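Local coordinates for protein 1A (Cricket paralysis virus, PDB 6C3R) that suppresses antiviral RNA interference in insect cells by inactivating host AGO2 and recruiting a cellular ubiquitin ligase that promotes its degradation, at residues F17-F28 against F113-K124. Numbering follows the deposited sequence.
Sequences FEGNLDGFFCTF and FMDHLDWFQQWK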
loop_
_atom_site.group_PDB
_atom_site.type_symbol
_atom_site.label_atom_id
_atom_site.label_comp_id
_atom_site.label_asym_id
_atom_site.label_seq_id
_atom_site.Cartn_x
_atom_site.Cartn_y
_atom_site.Cartn_z
ATOM N N PHE A 17 -5.876 11.643 27.284
ATOM C CA PHE A 17 -5.350 10.821 26.191
ATOM C C PHE A 17 -3.911 11.199 25.865
ATOM O O PHE A 17 -3.398 10.852 24.785
ATOM C CB PHE A 17 -6.239 10.960 24.933
ATOM C CG PHE A 17 -7.627 10.404 25.092
ATOM C CD1 PHE A 17 -8.629 11.151 25.678
ATOM C CD2 PHE A 17 -7.941 9.133 24.640
ATOM C CE1 PHE A 17 -9.928 10.638 25.818
ATOM C CE2 PHE A 17 -9.232 8.617 24.781
ATOM C CZ PHE A 17 -10.231 9.371 25.373
ATOM N N GLU A 18 -3.261 11.903 26.796
ATOM C CA GLU A 18 -1.841 12.244 26.693
ATOM C C GLU A 18 -1.513 12.946 25.375
ATOM O O GLU A 18 -0.488 12.653 24.732
ATOM C CB GLU A 18 -0.977 10.984 26.849
ATOM C CG GLU A 18 -1.401 10.059 27.988
ATOM C CD GLU A 18 -0.435 8.898 28.215
ATOM O OE1 GLU A 18 0.483 8.683 27.384
ATOM O OE2 GLU A 18 -0.592 8.197 29.243
ATOM N N GLY A 19 -2.414 13.842 24.967
ATOM C CA GLY A 19 -2.229 14.680 23.791
ATOM C C GLY A 19 -2.374 14.047 22.423
ATOM O O GLY A 19 -2.090 14.701 21.428
ATOM N N ASN A 20 -2.808 12.798 22.331
ATOM C CA ASN A 20 -2.877 12.145 21.019
ATOM C C ASN A 20 -3.845 10.971 20.951
ATOM O O ASN A 20 -4.211 10.381 21.965
ATOM C CB ASN A 20 -1.499 11.657 20.588
ATOM C CG ASN A 20 -1.129 10.344 21.239
ATOM O OD1 ASN A 20 -1.320 9.280 20.652
ATOM N ND2 ASN A 20 -0.648 10.405 22.470
ATOM N N LEU A 21 -4.225 10.636 19.725
ATOM C CA LEU A 21 -5.044 9.468 19.459
ATOM C C LEU A 21 -4.343 8.581 18.458
ATOM O O LEU A 21 -4.955 8.112 17.518
ATOM C CB LEU A 21 -6.416 9.889 18.947
ATOM C CG LEU A 21 -7.234 10.723 19.912
ATOM C CD1 LEU A 21 -8.388 11.379 19.172
ATOM C CD2 LEU A 21 -7.743 9.870 21.063
ATOM N N ASP A 22 -3.057 8.342 18.674
ATOM C CA ASP A 22 -2.312 7.397 17.854
ATOM C C ASP A 22 -2.685 5.978 18.273
ATOM O O ASP A 22 -2.682 5.666 19.459
ATOM C CB ASP A 22 -0.801 7.596 17.994
ATOM C CG ASP A 22 -0.342 8.995 17.603
ATOM O OD1 ASP A 22 -1.132 9.772 17.025
ATOM O OD2 ASP A 22 0.831 9.324 17.875
ATOM N N GLY A 23 -3.046 5.152 17.290
ATOM C CA GLY A 23 -3.239 3.719 17.468
ATOM C C GLY A 23 -2.290 2.949 16.561
ATOM O O GLY A 23 -1.180 3.380 16.305
ATOM N N PHE A 24 -2.757 1.811 16.067
ATOM C CA PHE A 24 -1.947 0.884 15.285
ATOM C C PHE A 24 -1.850 1.275 13.803
ATOM O O PHE A 24 -2.770 1.010 13.022
ATOM C CB PHE A 24 -2.540 -0.529 15.431
ATOM C CG PHE A 24 -1.634 -1.622 14.952
ATOM C CD1 PHE A 24 -0.319 -1.715 15.419
ATOM C CD2 PHE A 24 -2.092 -2.574 14.043
ATOM C CE1 PHE A 24 0.523 -2.720 14.979
ATOM C CE2 PHE A 24 -1.246 -3.587 13.595
ATOM C CZ PHE A 24 0.060 -3.662 14.067
ATOM N N PHE A 25 -0.725 1.899 13.435
ATOM C CA PHE A 25 -0.486 2.459 12.077
ATOM C C PHE A 25 -1.608 3.369 11.594
ATOM O O PHE A 25 -1.849 3.495 10.390
ATOM C CB PHE A 25 -0.205 1.353 11.048
ATOM C CG PHE A 25 0.991 0.528 11.388
ATOM C CD1 PHE A 25 2.256 1.114 11.441
ATOM C CD2 PHE A 25 0.865 -0.825 11.690
ATOM C CE1 PHE A 25 3.369 0.366 11.789
ATOM C CE2 PHE A 25 1.981 -1.580 12.029
ATOM C CZ PHE A 25 3.233 -0.982 12.085
ATOM N N CYS A 26 -2.265 4.026 12.549
ATOM C CA CYS A 26 -3.364 4.914 12.263
ATOM C C CYS A 26 -3.649 5.773 13.479
ATOM O O CYS A 26 -3.678 5.267 14.608
ATOM C CB CYS A 26 -4.617 4.122 11.875
ATOM S SG CYS A 26 -5.907 5.146 11.136
ATOM N N THR A 27 -3.873 7.063 13.238
ATOM C CA THR A 27 -4.252 8.004 14.281
ATOM C C THR A 27 -5.531 8.782 13.888
ATOM O O THR A 27 -5.809 8.988 12.703
ATOM C CB THR A 27 -3.075 8.962 14.610
ATOM O OG1 THR A 27 -3.418 9.778 15.730
ATOM C CG2 THR A 27 -2.715 9.874 13.438
ATOM N N PHE A 28 -6.284 9.208 14.898
ATOM C CA PHE A 28 -7.488 10.014 14.702
ATOM C C PHE A 28 -7.194 11.450 15.104
ATOM O O PHE A 28 -6.458 11.676 16.060
ATOM C CB PHE A 28 -8.642 9.536 15.593
ATOM C CG PHE A 28 -9.477 8.457 15.005
ATOM C CD1 PHE A 28 -10.526 8.765 14.152
ATOM C CD2 PHE A 28 -9.263 7.128 15.351
ATOM C CE1 PHE A 28 -11.335 7.768 13.624
ATOM C CE2 PHE A 28 -10.069 6.127 14.825
ATOM C CZ PHE A 28 -11.103 6.451 13.952
ATOM N N PHE A 113 -16.428 11.915 19.048
ATOM C CA PHE A 113 -15.313 11.576 19.931
ATOM C C PHE A 113 -15.731 11.501 21.388
ATOM O O PHE A 113 -15.367 10.573 22.085
ATOM C CB PHE A 113 -14.175 12.578 19.778
ATOM C CG PHE A 113 -13.105 12.442 20.829
ATOM C CD1 PHE A 113 -12.312 11.299 20.886
ATOM C CD2 PHE A 113 -12.894 13.448 21.778
ATOM C CE1 PHE A 113 -11.319 11.173 21.855
ATOM C CE2 PHE A 113 -11.895 13.325 22.739
ATOM C CZ PHE A 113 -11.109 12.189 22.780
ATOM N N MET A 114 -16.538 12.464 21.818
ATOM C CA MET A 114 -16.967 12.544 23.197
ATOM C C MET A 114 -18.179 11.704 23.537
ATOM O O MET A 114 -18.418 11.453 24.707
ATOM C CB MET A 114 -17.186 13.999 23.571
ATOM C CG MET A 114 -15.886 14.783 23.501
ATOM S SD MET A 114 -15.977 16.423 24.215
ATOM C CE MET A 114 -17.290 17.169 23.244
ATOM N N ASP A 115 -18.932 11.230 22.549
ATOM C CA ASP A 115 -19.865 10.115 22.802
ATOM C C ASP A 115 -19.191 8.742 22.865
ATOM O O ASP A 115 -19.857 7.769 23.189
ATOM C CB ASP A 115 -21.001 10.092 21.775
ATOM C CG ASP A 115 -21.920 11.307 21.891
ATOM O OD1 ASP A 115 -21.942 11.928 22.964
ATOM O OD2 ASP A 115 -22.626 11.652 20.916
ATOM N N HIS A 116 -17.888 8.649 22.568
ATOM C CA HIS A 116 -17.197 7.359 22.441
ATOM C C HIS A 116 -15.783 7.365 23.043
ATOM O O HIS A 116 -14.883 6.705 22.536
ATOM C CB HIS A 116 -17.157 6.920 20.969
ATOM C CG HIS A 116 -18.509 6.764 20.342
ATOM N ND1 HIS A 116 -19.123 7.770 19.625
ATOM C CD2 HIS A 116 -19.370 5.722 20.333
ATOM C CE1 HIS A 116 -20.296 7.349 19.194
ATOM N NE2 HIS A 116 -20.462 6.103 19.598
ATOM N N LEU A 117 -15.622 8.041 24.176
ATOM C CA LEU A 117 -14.316 8.166 24.833
ATOM C C LEU A 117 -13.650 6.825 25.158
ATOM O O LEU A 117 -12.483 6.607 24.867
ATOM C CB LEU A 117 -14.461 8.988 26.115
ATOM C CG LEU A 117 -14.865 10.451 25.907
ATOM C CD1 LEU A 117 -15.322 11.040 27.222
ATOM C CD2 LEU A 117 -13.729 11.278 25.325
ATOM N N ASP A 118 -14.404 5.926 25.760
ATOM C CA ASP A 118 -13.877 4.611 26.091
ATOM C C ASP A 118 -13.377 3.916 24.838
ATOM O O ASP A 118 -12.272 3.382 24.834
ATOM C CB ASP A 118 -14.928 3.748 26.792
ATOM C CG ASP A 118 -15.232 4.227 28.206
ATOM O OD1 ASP A 118 -14.325 4.792 28.864
ATOM O OD2 ASP A 118 -16.382 4.036 28.674
ATOM N N TRP A 119 -14.172 3.967 23.771
ATOM C CA TRP A 119 -13.797 3.335 22.504
ATOM C C TRP A 119 -12.477 3.890 21.949
ATOM O O TRP A 119 -11.633 3.123 21.529
ATOM C CB TRP A 119 -14.929 3.464 21.479
ATOM C CG TRP A 119 -14.709 2.651 20.253
ATOM C CD1 TRP A 119 -15.176 1.401 20.008
ATOM C CD2 TRP A 119 -13.955 3.034 19.091
ATOM N NE1 TRP A 119 -14.756 0.973 18.777
ATOM C CE2 TRP A 119 -14.003 1.950 18.193
ATOM C CE3 TRP A 119 -13.222 4.184 18.737
ATOM C CZ2 TRP A 119 -13.373 1.982 16.964
ATOM C CZ3 TRP A 119 -12.592 4.218 17.515
ATOM C CH2 TRP A 119 -12.666 3.126 16.639
ATOM N N PHE A 120 -12.310 5.206 21.949
ATOM C CA PHE A 120 -11.066 5.832 21.461
ATOM C C PHE A 120 -9.847 5.562 22.334
ATOM O O PHE A 120 -8.719 5.608 21.864
ATOM C CB PHE A 120 -11.232 7.348 21.263
ATOM C CG PHE A 120 -11.931 7.681 19.996
ATOM C CD1 PHE A 120 -11.263 7.576 18.789
ATOM C CD2 PHE A 120 -13.273 8.018 19.994
ATOM C CE1 PHE A 120 -11.919 7.833 17.602
ATOM C CE2 PHE A 120 -13.928 8.279 18.817
ATOM C CZ PHE A 120 -13.254 8.185 17.621
ATOM N N GLN A 121 -10.102 5.312 23.611
ATOM C CA GLN A 121 -9.071 4.910 24.558
ATOM C C GLN A 121 -8.582 3.465 24.252
ATOM O O GLN A 121 -7.374 3.184 24.314
ATOM C CB GLN A 121 -9.621 5.066 25.986
ATOM C CG GLN A 121 -8.559 5.137 27.062
ATOM C CD GLN A 121 -7.765 6.428 27.019
ATOM O OE1 GLN A 121 -8.239 7.471 27.477
ATOM N NE2 GLN A 121 -6.527 6.356 26.501
ATOM N N GLN A 122 -9.506 2.571 23.886
ATOM C CA GLN A 122 -9.122 1.234 23.461
ATOM C C GLN A 122 -8.446 1.206 22.102
ATOM O O GLN A 122 -7.442 0.511 21.924
ATOM C CB GLN A 122 -10.292 0.290 23.434
ATOM C CG GLN A 122 -9.909 -1.140 23.016
ATOM C CD GLN A 122 -8.738 -1.789 23.791
ATOM O OE1 GLN A 122 -8.422 -1.410 24.928
ATOM N NE2 GLN A 122 -8.110 -2.800 23.167
ATOM N N TRP A 123 -9.001 1.931 21.135
ATOM C CA TRP A 123 -8.331 2.163 19.866
ATOM C C TRP A 123 -6.814 2.344 20.021
ATOM O O TRP A 123 -6.052 1.798 19.223
ATOM C CB TRP A 123 -8.937 3.394 19.199
ATOM C CG TRP A 123 -8.078 4.012 18.134
ATOM C CD1 TRP A 123 -7.190 5.043 18.284
ATOM C CD2 TRP A 123 -8.029 3.637 16.768
ATOM N NE1 TRP A 123 -6.590 5.323 17.087
ATOM C CE2 TRP A 123 -7.089 4.469 16.138
ATOM C CE3 TRP A 123 -8.702 2.684 16.004
ATOM C CZ2 TRP A 123 -6.806 4.375 14.770
ATOM C CZ3 TRP A 123 -8.421 2.588 14.643
ATOM C CH2 TRP A 123 -7.475 3.424 14.044
ATOM N N LYS A 124 -6.381 3.119 21.028
ATOM C CA LYS A 124 -4.953 3.427 21.214
ATOM C C LYS A 124 -4.084 2.227 21.583
ATOM O O LYS A 124 -2.878 2.244 21.359
ATOM C CB LYS A 124 -4.755 4.483 22.305
ATOM C CG LYS A 124 -5.170 5.886 21.930
ATOM C CD LYS A 124 -4.715 6.876 22.984
ATOM C CE LYS A 124 -3.240 7.208 22.853
ATOM N NZ LYS A 124 -2.914 8.374 23.714
#
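The carbonyl oxygen Leu21 O is gripped by two donors approaching on the two sides of the carbonyl plane: the indole NE1 of Trp123, at 3.3 Å, and the backbone N of Phe28, at 3.1 Å. The indole bond lies close to the ring plane of Trp123 and helps to set the rotation of the indole, and CZ2 and CH2 also meet CB and SG of Cys26. Phe28 presents its edge to one face of the Trp123 six-membered ring (centroids 4.8 Å apart, planes at 69°). CE1 of Phe120 stands over the centre of a Phe28 face, edge-on in a T-shaped pair with planes at 89°. Further along, the Phe17 ring is held between Gln121 on one face and Phe113 CZ on the other, CE1 of Phe17 lying 3.6 Å from that atom. Lys124, its chain bent at chi3 (78°), carries NZ to the turn at residues 17-20, where it donates to Asn20 O at 3.0 Å. There Asn20 OD1 accepts from Asp22 N, closing an Asx turn. Strand 26-30, paired in parallel with strand 104-108, is thus packed against helix 117-123 through an aromatic cluster of Phe28, Phe120 and Trp123.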